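Local coordinates for protein extracellular ligand-binding receptor (Desulfitobacterium hafniense, PDB 4Q6B) that binds leucine and, as a substrate-binding protein, probably delivers it to an ABC transporter for amino-acid uptake, at residues A[174-178]-A[189-193]; A[180-186]-A[213-218]; A[147-151]-A[203-207]; A[197-201]-A[223-227]. One frame throughout, in Å; residues are numbered along the deposited sequence.

Interaction 1. Residues A[174-178]-A[189-193]; sequences VDRFN and LYDKW. With CA (calcium ion), chain E.
At the calcium site on the edge strand of the seven-stranded sheet, Asp-175 links the metal to helix 183-195 through Trp-193 and Lys-192. Its carboxylate divides the work. OD1 binds the calcium ion at 2.4 Å, and Arg-176 O is the other protein ligand at 2.3 Å; five waters, one of them distant, make up the rest of the shell. OD2 turns to the helix and accepts from Trp-193 NE1 at 2.8 Å. That bond is nearly straight (165°), lies in the indole plane and uses the anti lone pair of OD2, the one facing away from OD1. Lys-192 NZ adds a salt bridge to OD2 at 3.1 Å, weak as a hydrogen bond, and metal-bound water 1 also donates to this oxygen. Metal and ammonium together would be expected to favour the ionised carboxylate. The strand and the helix that follows it run nearly antiparallel (155°), as in the repeating beta-alpha units of a periplasmic binding protein lobe. The lysine chain bends at its third and fourth torsions, which brings NZ round to the acid. Beside this, Phe-177 and Trp-193 meet obliquely, their planes 51° apart, with Trp-193 CZ2 over one face of the phenylalanine ring, 3.3 Å from Phe-177 CE1. Leu-189 CD1 packs against Phe-177 CD2 at 4.1 Å, a branched aliphatic filling beside flat rings, and Tyr-148 stacks with Phe-177 from the neighbouring strand.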
loop_
_atom_site.group_PDB
_atom_site.type_symbol
_atom_site.label_atom_id
_atom_site.label_comp_id
_atom_site.label_asym_id
_atom_site.label_seq_id
_atom_site.Cartn_x
_atom_site.Cartn_y
_atom_site.Cartn_z
ATOM N N VAL A 174 -1.058 -25.982 7.384
ATOM C CA VAL A 174 -1.741 -27.108 8.004
ATOM C C VAL A 174 -3.248 -26.862 8.171
ATOM O O VAL A 174 -4.007 -27.799 8.355
ATOM C CB VAL A 174 -1.102 -27.496 9.363
ATOM C CG1 VAL A 174 0.370 -27.886 9.165
ATOM C CG2 VAL A 174 -1.261 -26.359 10.387
ATOM N N ASP A 175 -3.683 -25.601 8.104
ATOM C CA ASP A 175 -5.126 -25.341 8.113
ATOM C C ASP A 175 -5.363 -23.953 7.555
ATOM O O ASP A 175 -4.549 -23.074 7.729
ATOM C CB ASP A 175 -5.700 -25.438 9.536
ATOM C CG ASP A 175 -7.237 -25.428 9.577
ATOM O OD1 ASP A 175 -7.912 -25.831 8.577
ATOM O OD2 ASP A 175 -7.780 -25.054 10.660
ATOM N N ARG A 176 -6.472 -23.765 6.861
ATOM C CA ARG A 176 -6.905 -22.421 6.500
ATOM C C ARG A 176 -8.359 -22.324 6.943
ATOM O O ARG A 176 -9.106 -23.348 6.979
ATOM C CB ARG A 176 -6.740 -22.152 4.981
ATOM C CG ARG A 176 -7.778 -22.835 4.132
ATOM C CD ARG A 176 -7.894 -22.156 2.771
ATOM N NE ARG A 176 -6.595 -21.981 2.129
ATOM C CZ ARG A 176 -6.392 -21.190 1.072
ATOM N NH1 ARG A 176 -5.178 -21.082 0.535
ATOM N NH2 ARG A 176 -7.400 -20.499 0.559
ATOM N N PHE A 177 -8.769 -21.140 7.394
ATOM C CA PHE A 177 -10.144 -20.947 7.902
ATOM C C PHE A 177 -10.578 -19.499 7.711
ATOM O O PHE A 177 -9.729 -18.601 7.574
ATOM C CB PHE A 177 -10.291 -21.387 9.372
ATOM C CG PHE A 177 -9.644 -20.438 10.388
ATOM C CD1 PHE A 177 -8.258 -20.235 10.421
ATOM C CD2 PHE A 177 -10.430 -19.738 11.318
ATOM C CE1 PHE A 177 -7.665 -19.378 11.383
ATOM C CE2 PHE A 177 -9.834 -18.881 12.279
ATOM C CZ PHE A 177 -8.455 -18.687 12.293
ATOM N N ASN A 178 -11.892 -19.270 7.661
ATOM C CA ASN A 178 -12.393 -17.916 7.408
ATOM C C ASN A 178 -13.475 -17.433 8.367
ATOM O O ASN A 178 -13.990 -16.298 8.249
ATOM C CB ASN A 178 -12.871 -17.809 5.980
ATOM C CG ASN A 178 -14.040 -18.741 5.684
ATOM O OD1 ASN A 178 -13.879 -19.755 5.012
ATOM N ND2 ASN A 178 -15.213 -18.394 6.172
ATOM N N LEU A 189 -10.347 -24.891 17.625
ATOM C CA LEU A 189 -9.389 -24.746 16.524
ATOM C C LEU A 189 -7.934 -24.776 17.014
ATOM O O LEU A 189 -7.102 -25.477 16.447
ATOM C CB LEU A 189 -9.626 -23.459 15.718
ATOM C CG LEU A 189 -10.864 -23.489 14.831
ATOM C CD1 LEU A 189 -11.310 -22.045 14.539
ATOM C CD2 LEU A 189 -10.515 -24.242 13.549
ATOM N N TYR A 190 -7.637 -24.036 18.083
ATOM C CA TYR A 190 -6.258 -23.964 18.604
ATOM C C TYR A 190 -5.794 -25.352 19.080
ATOM O O TYR A 190 -4.616 -25.730 18.876
ATOM C CB TYR A 190 -6.206 -22.955 19.753
ATOM C CG TYR A 190 -4.849 -22.675 20.359
ATOM C CD1 TYR A 190 -3.687 -22.723 19.597
ATOM C CD2 TYR A 190 -4.741 -22.342 21.708
ATOM C CE1 TYR A 190 -2.442 -22.418 20.165
ATOM C CE2 TYR A 190 -3.487 -22.057 22.289
ATOM C CZ TYR A 190 -2.367 -22.098 21.506
ATOM O OH TYR A 190 -1.154 -21.817 22.087
ATOM N N ASP A 191 -6.699 -26.115 19.682
ATOM C CA ASP A 191 -6.377 -27.505 20.007
ATOM C C ASP A 191 -6.002 -28.362 18.782
ATOM O O ASP A 191 -5.014 -29.147 18.810
ATOM C CB ASP A 191 -7.495 -28.143 20.815
ATOM C CG ASP A 191 -7.469 -27.729 22.280
ATOM O OD1 ASP A 191 -6.400 -27.315 22.769
ATOM O OD2 ASP A 191 -8.521 -27.848 22.951
ATOM N N LYS A 192 -6.739 -28.174 17.691
ATOM C CA LYS A 192 -6.452 -28.894 16.465
ATOM C C LYS A 192 -5.129 -28.424 15.886
ATOM O O LYS A 192 -4.293 -29.243 15.493
ATOM C CB LYS A 192 -7.575 -28.697 15.454
ATOM C CG LYS A 192 -7.280 -29.340 14.122
ATOM C CD LYS A 192 -8.455 -29.220 13.183
ATOM C CE LYS A 192 -8.635 -27.795 12.706
ATOM N NZ LYS A 192 -9.150 -27.799 11.298
ATOM N N TRP A 193 -4.929 -27.109 15.836
ATOM C CA TRP A 193 -3.664 -26.558 15.362
ATOM C C TRP A 193 -2.442 -27.031 16.179
ATOM O O TRP A 193 -1.362 -27.286 15.631
ATOM C CB TRP A 193 -3.739 -25.034 15.384
ATOM C CG TRP A 193 -4.826 -24.468 14.544
ATOM C CD1 TRP A 193 -5.454 -25.066 13.481
ATOM C CD2 TRP A 193 -5.432 -23.178 14.702
ATOM N NE1 TRP A 193 -6.407 -24.211 12.970
ATOM C CE2 TRP A 193 -6.383 -23.037 13.681
ATOM C CE3 TRP A 193 -5.228 -22.114 15.593
ATOM C CZ2 TRP A 193 -7.166 -21.880 13.545
ATOM C CZ3 TRP A 193 -5.999 -20.951 15.450
ATOM C CH2 TRP A 193 -6.969 -20.858 14.463
HETATM CA CA CA E . -10.031 -25.443 7.442
HETATM O O HOH W 1 -10.547 -25.030 9.720
HETATM O O HOH W 2 -8.319 -26.034 5.825
HETATM O O HOH W 3 -12.660 -24.519 7.369
HETATM O O HOH W 4 -11.104 -25.224 5.471
HETATM O O HOH W 5 -10.170 -27.555 7.827
#

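Interaction 2. Residues A[180-186]-A[213-218]; sequences YGNLKDL and EFLVDA
Tyr-180 sets its CG between its own backbone N and carbonyl carbon (chi1 61°), while Asp-217 has CG beside its backbone N (chi1 -73°); these two settings bring phenol and carboxylate together between two helices of the alpha/beta lobe, just before helix 183-195 and midway along helix 207-221. Tyr-180 OH donates to Asp-217 OD2 in a very short bond of 2.5 Å. The acceptor oxygen lies at the edge of the phenol ring, near its plane, but the carboxylate is turned 83° from that plane. A tyrosine suits the place because its ring also packs, with CE1 3.8 Å from Phe-214 CD1 at the edge of the phenylalanine. A phenylalanine in its place would lack the hydroxyl, and Asp-217 would probably be left with an unmatched carboxylate beside apolar groups. Those groups are leucines: Leu-183 CD2 lies 3.6 Å from Asp-217 CB, and Leu-186 reaches the same CB with CD2. Asn-182 is the N-cap of helix 183-195, its OD1 accepting from Asp-185 N at 3.2 Å, and a short amide side chain is well fitted to that task. Leu-186 CD1 meets the edge of the Phe-214 ring in its plane, 4.0 Å from Phe-214 CE1.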
loop_
_atom_site.group_PDB
_atom_site.type_symbol
_atom_site.label_atom_id
_atom_site.label_comp_id
_atom_site.label_asym_id
_atom_site.label_seq_id
_atom_site.Cartn_x
_atom_site.Cartn_y
_atom_site.Cartn_z
ATOM N N TYR A 180 -14.959 -18.120 12.694
ATOM C CA TYR A 180 -15.199 -18.821 13.958
ATOM C C TYR A 180 -16.337 -18.108 14.684
ATOM O O TYR A 180 -16.427 -16.879 14.602
ATOM C CB TYR A 180 -13.914 -18.873 14.816
ATOM C CG TYR A 180 -13.368 -17.530 15.218
ATOM C CD1 TYR A 180 -12.623 -16.761 14.336
ATOM C CD2 TYR A 180 -13.588 -17.034 16.483
ATOM C CE1 TYR A 180 -12.136 -15.529 14.715
ATOM C CE2 TYR A 180 -13.114 -15.802 16.861
ATOM C CZ TYR A 180 -12.402 -15.059 15.975
ATOM O OH TYR A 180 -11.956 -13.835 16.377
ATOM N N GLY A 181 -17.206 -18.858 15.367
ATOM C CA GLY A 181 -18.403 -18.284 15.954
ATOM C C GLY A 181 -18.272 -17.654 17.328
ATOM O O GLY A 181 -19.050 -16.762 17.669
ATOM N N ASN A 182 -17.341 -18.150 18.143
ATOM C CA ASN A 182 -17.166 -17.652 19.512
ATOM C C ASN A 182 -15.812 -18.104 20.028
ATOM O O ASN A 182 -15.073 -18.792 19.316
ATOM C CB ASN A 182 -18.327 -18.006 20.484
ATOM C CG ASN A 182 -18.549 -19.493 20.642
ATOM O OD1 ASN A 182 -17.749 -20.322 20.186
ATOM N ND2 ASN A 182 -19.650 -19.845 21.304
ATOM N N LEU A 183 -15.457 -17.704 21.238
ATOM C CA LEU A 183 -14.116 -18.005 21.740
ATOM C C LEU A 183 -13.906 -19.511 22.007
ATOM O O LEU A 183 -12.818 -20.044 21.781
ATOM C CB LEU A 183 -13.837 -17.194 23.005
ATOM C CG LEU A 183 -13.501 -15.720 22.808
ATOM C CD1 LEU A 183 -13.212 -15.064 24.173
ATOM C CD2 LEU A 183 -12.299 -15.592 21.886
ATOM N N LYS A 184 -14.941 -20.183 22.486
ATOM C CA LYS A 184 -14.905 -21.629 22.673
ATOM C C LYS A 184 -14.450 -22.339 21.394
ATOM O O LYS A 184 -13.582 -23.227 21.427
ATOM C CB LYS A 184 -16.274 -22.140 23.120
ATOM C CG LYS A 184 -16.385 -23.658 23.285
ATOM C CD LYS A 184 -15.205 -24.247 24.053
ATOM C CE LYS A 184 -15.120 -23.713 25.463
ATOM N NZ LYS A 184 -15.644 -24.669 26.454
ATOM N N ASP A 185 -15.023 -21.955 20.259
ATOM C CA ASP A 185 -14.625 -22.629 19.032
ATOM C C ASP A 185 -13.240 -22.243 18.527
ATOM O O ASP A 185 -12.560 -23.052 17.882
ATOM C CB ASP A 185 -15.659 -22.482 17.921
ATOM C CG ASP A 185 -15.557 -23.617 16.894
ATOM O OD1 ASP A 185 -15.445 -24.807 17.308
ATOM O OD2 ASP A 185 -15.568 -23.321 15.686
ATOM N N LEU A 186 -12.811 -21.013 18.792
ATOM C CA LEU A 186 -11.397 -20.698 18.582
ATOM C C LEU A 186 -10.464 -21.570 19.462
ATOM O O LEU A 186 -9.388 -21.999 18.990
ATOM C CB LEU A 186 -11.149 -19.193 18.764
ATOM C CG LEU A 186 -9.788 -18.669 18.369
ATOM C CD1 LEU A 186 -9.569 -18.992 16.899
ATOM C CD2 LEU A 186 -9.708 -17.139 18.601
ATOM N N GLU A 213 -10.250 -7.829 15.605
ATOM C CA GLU A 213 -11.057 -8.711 16.439
ATOM C C GLU A 213 -10.384 -10.061 16.659
ATOM O O GLU A 213 -10.411 -10.581 17.778
ATOM C CB GLU A 213 -12.446 -8.959 15.846
ATOM C CG GLU A 213 -13.415 -7.802 15.966
ATOM C CD GLU A 213 -13.308 -6.882 14.754
ATOM O OE1 GLU A 213 -12.358 -7.078 13.950
ATOM O OE2 GLU A 213 -14.167 -5.976 14.600
ATOM N N PHE A 214 -9.815 -10.640 15.599
ATOM C CA PHE A 214 -9.139 -11.926 15.743
ATOM C C PHE A 214 -7.916 -11.798 16.657
ATOM O O PHE A 214 -7.663 -12.650 17.504
ATOM C CB PHE A 214 -8.686 -12.467 14.387
ATOM C CG PHE A 214 -7.829 -13.700 14.496
ATOM C CD1 PHE A 214 -8.388 -14.908 14.913
ATOM C CD2 PHE A 214 -6.471 -13.655 14.201
ATOM C CE1 PHE A 214 -7.606 -16.051 15.037
ATOM C CE2 PHE A 214 -5.677 -14.802 14.321
ATOM C CZ PHE A 214 -6.252 -16.006 14.751
ATOM N N LEU A 215 -7.164 -10.721 16.490
ATOM C CA LEU A 215 -5.963 -10.490 17.291
ATOM C C LEU A 215 -6.318 -10.496 18.778
ATOM O O LEU A 215 -5.712 -11.213 19.604
ATOM C CB LEU A 215 -5.378 -9.146 16.866
ATOM C CG LEU A 215 -4.121 -8.568 17.485
ATOM C CD1 LEU A 215 -3.008 -9.542 17.307
ATOM C CD2 LEU A 215 -3.790 -7.279 16.748
ATOM N N VAL A 216 -7.349 -9.736 19.116
ATOM C CA VAL A 216 -7.825 -9.652 20.483
ATOM C C VAL A 216 -8.341 -11.009 20.962
ATOM O O VAL A 216 -8.045 -11.440 22.095
ATOM C CB VAL A 216 -8.929 -8.585 20.588
ATOM C CG1 VAL A 216 -9.629 -8.657 21.912
ATOM C CG2 VAL A 216 -8.295 -7.202 20.381
ATOM N N ASP A 217 -9.114 -11.686 20.110
ATOM C CA ASP A 217 -9.663 -12.980 20.513
ATOM C C ASP A 217 -8.537 -14.022 20.711
ATOM O O ASP A 217 -8.618 -14.837 21.643
ATOM C CB ASP A 217 -10.667 -13.522 19.493
ATOM C CG ASP A 217 -11.984 -12.787 19.511
ATOM O OD1 ASP A 217 -12.278 -12.072 20.487
ATOM O OD2 ASP A 217 -12.740 -12.933 18.534
ATOM N N ALA A 218 -7.556 -14.011 19.810
ATOM C CA ALA A 218 -6.377 -14.885 19.895
ATOM C C ALA A 218 -5.682 -14.679 21.241
ATOM O O ALA A 218 -5.279 -15.648 21.909
ATOM C CB ALA A 218 -5.400 -14.601 18.731
#

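Interaction 3. Residues A[147-151]-A[203-207]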
loop_
_atom_site.group_PDB
_atom_site.type_symbol
_atom_site.label_atom_id
_atom_site.label_comp_id
_atom_site.label_asym_id
_atom_site.label_seq_id
_atom_site.Cartn_x
_atom_site.Cartn_y
_atom_site.Cartn_z
ATOM N N ILE A 147 -3.618 -20.203 8.033
ATOM C CA ILE A 147 -3.993 -18.951 7.365
ATOM C C ILE A 147 -5.436 -18.630 7.745
ATOM O O ILE A 147 -6.339 -19.448 7.527
ATOM C CB ILE A 147 -3.882 -19.044 5.820
ATOM C CG1 ILE A 147 -2.420 -19.228 5.378
ATOM C CG2 ILE A 147 -4.431 -17.756 5.133
ATOM C CD1 ILE A 147 -2.322 -19.486 3.866
ATOM N N TYR A 148 -5.663 -17.445 8.325
ATOM C CA TYR A 148 -7.030 -16.945 8.590
ATOM C C TYR A 148 -7.306 -15.969 7.474
ATOM O O TYR A 148 -6.545 -15.023 7.293
ATOM C CB TYR A 148 -7.066 -16.197 9.936
ATOM C CG TYR A 148 -8.402 -15.585 10.306
ATOM C CD1 TYR A 148 -9.602 -16.290 10.134
ATOM C CD2 TYR A 148 -8.462 -14.334 10.905
ATOM C CE1 TYR A 148 -10.863 -15.729 10.520
ATOM C CE2 TYR A 148 -9.668 -13.777 11.297
ATOM C CZ TYR A 148 -10.870 -14.477 11.116
ATOM O OH TYR A 148 -12.076 -13.920 11.476
ATOM N N TYR A 149 -8.359 -16.176 6.695
ATOM C CA TYR A 149 -8.522 -15.321 5.519
ATOM C C TYR A 149 -9.961 -14.832 5.337
ATOM O O TYR A 149 -10.875 -15.420 5.897
ATOM C CB TYR A 149 -8.045 -16.050 4.247
ATOM C CG TYR A 149 -8.934 -17.182 3.847
ATOM C CD1 TYR A 149 -9.888 -17.029 2.830
ATOM C CD2 TYR A 149 -8.836 -18.409 4.482
ATOM C CE1 TYR A 149 -10.740 -18.054 2.502
ATOM C CE2 TYR A 149 -9.675 -19.442 4.148
ATOM C CZ TYR A 149 -10.602 -19.268 3.159
ATOM O OH TYR A 149 -11.436 -20.310 2.823
ATOM N N THR A 150 -10.162 -13.744 4.579
ATOM C CA THR A 150 -11.499 -13.315 4.207
ATOM C C THR A 150 -11.914 -14.043 2.936
ATOM O O THR A 150 -11.179 -14.050 1.942
ATOM C CB THR A 150 -11.564 -11.801 3.970
ATOM O OG1 THR A 150 -11.247 -11.127 5.201
ATOM C CG2 THR A 150 -12.954 -11.379 3.507
ATOM N N ASP A 151 -13.085 -14.668 2.965
ATOM C CA ASP A 151 -13.528 -15.413 1.799
ATOM C C ASP A 151 -14.134 -14.490 0.736
ATOM O O ASP A 151 -15.323 -14.613 0.385
ATOM C CB ASP A 151 -14.502 -16.528 2.204
ATOM C CG ASP A 151 -14.774 -17.494 1.065
ATOM O OD1 ASP A 151 -13.947 -17.513 0.123
ATOM O OD2 ASP A 151 -15.807 -18.211 1.099
ATOM N N ILE A 203 -2.489 -13.834 8.834
ATOM C CA ILE A 203 -3.806 -13.247 8.777
ATOM C C ILE A 203 -3.957 -12.494 7.454
ATOM O O ILE A 203 -3.372 -11.447 7.257
ATOM C CB ILE A 203 -3.988 -12.274 9.945
ATOM C CG1 ILE A 203 -3.719 -12.990 11.273
ATOM C CG2 ILE A 203 -5.370 -11.647 9.925
ATOM C CD1 ILE A 203 -3.484 -12.067 12.450
ATOM N N ALA A 204 -4.797 -13.033 6.586
ATOM C CA ALA A 204 -5.041 -12.489 5.264
ATOM C C ALA A 204 -6.394 -11.802 5.299
ATOM O O ALA A 204 -7.217 -11.951 4.419
ATOM C CB ALA A 204 -5.008 -13.573 4.216
ATOM N N LYS A 205 -6.634 -11.141 6.407
ATOM C CA LYS A 205 -7.796 -10.328 6.620
ATOM C C LYS A 205 -7.263 -8.939 6.900
ATOM O O LYS A 205 -6.245 -8.787 7.553
ATOM C CB LYS A 205 -8.557 -10.815 7.850
ATOM C CG LYS A 205 -9.544 -11.934 7.614
ATOM C CD LYS A 205 -10.729 -11.819 8.569
ATOM C CE LYS A 205 -12.040 -12.042 7.841
ATOM N NZ LYS A 205 -12.617 -13.406 8.034
ATOM N N THR A 206 -7.943 -7.924 6.398
ATOM C CA THR A 206 -7.566 -6.551 6.696
ATOM C C THR A 206 -7.857 -6.233 8.157
ATOM O O THR A 206 -8.660 -6.895 8.780
ATOM C CB THR A 206 -8.324 -5.547 5.818
ATOM O OG1 THR A 206 -9.718 -5.634 6.103
ATOM C CG2 THR A 206 -8.100 -5.851 4.370
ATOM N N ALA A 207 -7.158 -5.246 8.695
ATOM C CA ALA A 207 -7.280 -4.901 10.096
ATOM C C ALA A 207 -8.690 -4.444 10.425
ATOM O O ALA A 207 -9.254 -4.883 11.408
ATOM C CB ALA A 207 -6.286 -3.816 10.457
HETATM O O HOH W 6 -10.553 -8.664 4.973
#
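Backbone bonding joins Tyr-148 and Tyr-149 to Ile-203 and Ala-204 as parallel neighbours in the sheet. Ala-204 N donates to Tyr-148 O at 2.7 Å, almost in line with the carbonyl, and Thr-150 N gives a weak bond of 3.5 Å to Ala-204 O where the strands end. Water 6 extends the ladder, accepting from Thr-206 N and hydrogen-bonding Thr-150 OG1. Among the apolar contacts, the small Ala-204 sets its CB 3.9 Å from Tyr-149 CB, while on the other face Tyr-148 CD2 lies 4.2 Å from Ile-203 CG2. Lys-205 mixes both kinds. Its methylene chain runs obliquely across one face of the Tyr-148 ring, Lys-205 CD being 3.5 Å from Tyr-148 CE2, and NZ makes a weak bond to Tyr-149 O at 3.4 Å, though the chain's exact course is less certain. The ring lies beside this chain because Tyr-148 CG is anti to the backbone N (chi1 178°). An alanine at Tyr-148 would take away that flat surface and is likely to open a gap beside the lysine chain and leave it less confined. Strand 144-149 lies between strands 172-177 and 200-204; Ile-147 and Tyr-149 pack on helix 153-168, while on the other face Tyr-148 meets Phe-214 of helix 207-221.

Interaction 4. Residues A[197-201]-A[223-227]; sequences GMDGI and IEVPL
Ile-201 and Leu-227 lie side by side and point the same way, as paired residues of parallel strands 200-204 and 227-229 in the alpha/beta lobe, with Ile-201 CB 3.9 Å from Leu-227 CD2. Both send CG, or CG1, beside the backbone N (chi1 -61° and -52°), and their branched chains give the sheet an apolar face under helix 207-221. Ile-223 and Val-225 come at Ile-201 differently, each crossing it at about a right angle: Ile-223 CG2 meets Ile-201 CD1, and Val-225 CG2 touches Ile-201 CG1 at 4.0 Å. Met-198, here selenomethionine and just past the end of helix 183-195, also crosses Val-225 squarely. Its chain is extended until the last torsion, where a bend places CE against Val-225 CG2 at 3.8 Å; a long, flexible side chain suits this reach from the turn to the loop. Tyr-190 and Trp-193 of that helix also touch Met-198. Asp-199 points away, OD1 taking the N-H groups of Glu-143 and Arg-144 and OD2 bonded with His-142 ND1, while its carbonyl O faces Pro-226 CD at 3.4 Å. Pro-226 O accepts a nearly straight bond from Ile-201 N at 3.0 Å, and Gly-200 CA approaches the same oxygen at 3.4 Å.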
loop_
_atom_site.group_PDB
_atom_site.type_symbol
_atom_site.label_atom_id
_atom_site.label_comp_id
_atom_site.label_asym_id
_atom_site.label_seq_id
_atom_site.Cartn_x
_atom_site.Cartn_y
_atom_site.Cartn_z
ATOM N N GLY A 197 0.958 -29.176 14.979
ATOM C CA GLY A 197 2.290 -28.628 15.143
ATOM C C GLY A 197 2.438 -27.206 14.659
ATOM O O GLY A 197 3.527 -26.810 14.252
HETATM N N MSE A 198 1.353 -26.434 14.730
HETATM C CA MSE A 198 1.365 -25.058 14.267
HETATM C C MSE A 198 2.424 -24.206 14.905
HETATM O O MSE A 198 2.610 -24.258 16.118
HETATM C CB MSE A 198 0.016 -24.366 14.542
HETATM C CG MSE A 198 0.045 -22.857 14.259
HETATM SE SE MSE A 198 -1.674 -22.017 14.815
HETATM C CE MSE A 198 -1.511 -22.213 16.758
ATOM N N ASP A 199 3.097 -23.376 14.090
ATOM C CA ASP A 199 4.104 -22.464 14.651
ATOM C C ASP A 199 3.899 -21.005 14.284
ATOM O O ASP A 199 4.716 -20.151 14.632
ATOM C CB ASP A 199 5.537 -22.924 14.310
ATOM C CG ASP A 199 5.795 -23.027 12.822
ATOM O OD1 ASP A 199 6.516 -23.983 12.412
ATOM O OD2 ASP A 199 5.336 -22.157 12.043
ATOM N N GLY A 200 2.821 -20.698 13.574
ATOM C CA GLY A 200 2.541 -19.313 13.228
ATOM C C GLY A 200 1.229 -19.207 12.504
ATOM O O GLY A 200 0.761 -20.187 11.903
ATOM N N ILE A 201 0.650 -18.010 12.529
ATOM C CA ILE A 201 -0.583 -17.704 11.796
ATOM C C ILE A 201 -0.389 -16.505 10.883
ATOM O O ILE A 201 0.077 -15.431 11.338
ATOM C CB ILE A 201 -1.749 -17.406 12.760
ATOM C CG1 ILE A 201 -2.010 -18.611 13.627
ATOM C CG2 ILE A 201 -3.029 -17.097 11.977
ATOM C CD1 ILE A 201 -2.912 -18.338 14.873
ATOM N N ILE A 223 -3.435 -17.909 22.462
ATOM C CA ILE A 223 -2.643 -18.371 21.344
ATOM C C ILE A 223 -1.248 -17.759 21.405
ATOM O O ILE A 223 -1.088 -16.529 21.489
ATOM C CB ILE A 223 -3.346 -18.054 20.008
ATOM C CG1 ILE A 223 -4.641 -18.865 19.928
ATOM C CG2 ILE A 223 -2.418 -18.333 18.833
ATOM C CD1 ILE A 223 -5.398 -18.691 18.648
ATOM N N GLU A 224 -0.230 -18.618 21.388
ATOM C CA GLU A 224 1.116 -18.174 21.742
ATOM C C GLU A 224 1.965 -17.825 20.505
ATOM O O GLU A 224 2.918 -17.028 20.579
ATOM C CB GLU A 224 1.794 -19.271 22.593
ATOM C CG GLU A 224 3.104 -18.867 23.248
ATOM C CD GLU A 224 2.886 -18.040 24.509
ATOM O OE1 GLU A 224 3.377 -16.878 24.552
ATOM O OE2 GLU A 224 2.217 -18.547 25.448
ATOM N N VAL A 225 1.600 -18.403 19.361
ATOM C CA VAL A 225 2.473 -18.383 18.196
ATOM C C VAL A 225 2.515 -17.032 17.494
ATOM O O VAL A 225 1.603 -16.222 17.677
ATOM C CB VAL A 225 2.027 -19.433 17.182
ATOM C CG1 VAL A 225 1.982 -20.817 17.895
ATOM C CG2 VAL A 225 0.649 -19.088 16.622
ATOM N N PRO A 226 3.597 -16.764 16.732
ATOM C CA PRO A 226 3.660 -15.470 16.042
ATOM C C PRO A 226 2.500 -15.222 15.105
ATOM O O PRO A 226 2.036 -16.146 14.436
ATOM C CB PRO A 226 4.926 -15.595 15.202
ATOM C CG PRO A 226 5.852 -16.423 16.087
ATOM C CD PRO A 226 4.907 -17.458 16.710
ATOM N N LEU A 227 2.045 -13.962 15.050
ATOM C CA LEU A 227 0.977 -13.544 14.145
ATOM C C LEU A 227 1.616 -12.634 13.091
ATOM O O LEU A 227 2.488 -11.802 13.419
ATOM C CB LEU A 227 -0.139 -12.785 14.894
ATOM C CG LEU A 227 -0.720 -13.489 16.130
ATOM C CD1 LEU A 227 -1.871 -12.673 16.670
ATOM C CD2 LEU A 227 -1.219 -14.885 15.743
#

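Of the segments described, strand 144-149 comes first from the N terminus, and its pairing with 203-207 in interaction 3 closes the longest of the four loops. Within that loop lies interaction 1, which folds helix 183-195 back on edge strand 172-177. Interaction 2 begins inside the loop but ends on helix 207-221, and so crosses both 1 and 3. Interaction 4 opens after 1 has closed and crosses 2 and 3, joining strand 200-204 to the approach to strand 227-229. Together they bind four adjacent parallel strands to two consecutive helices on one face. Phe-177 CZ meets Phe-214 CE1 at 3.9 Å, joining interactions 1 and 2.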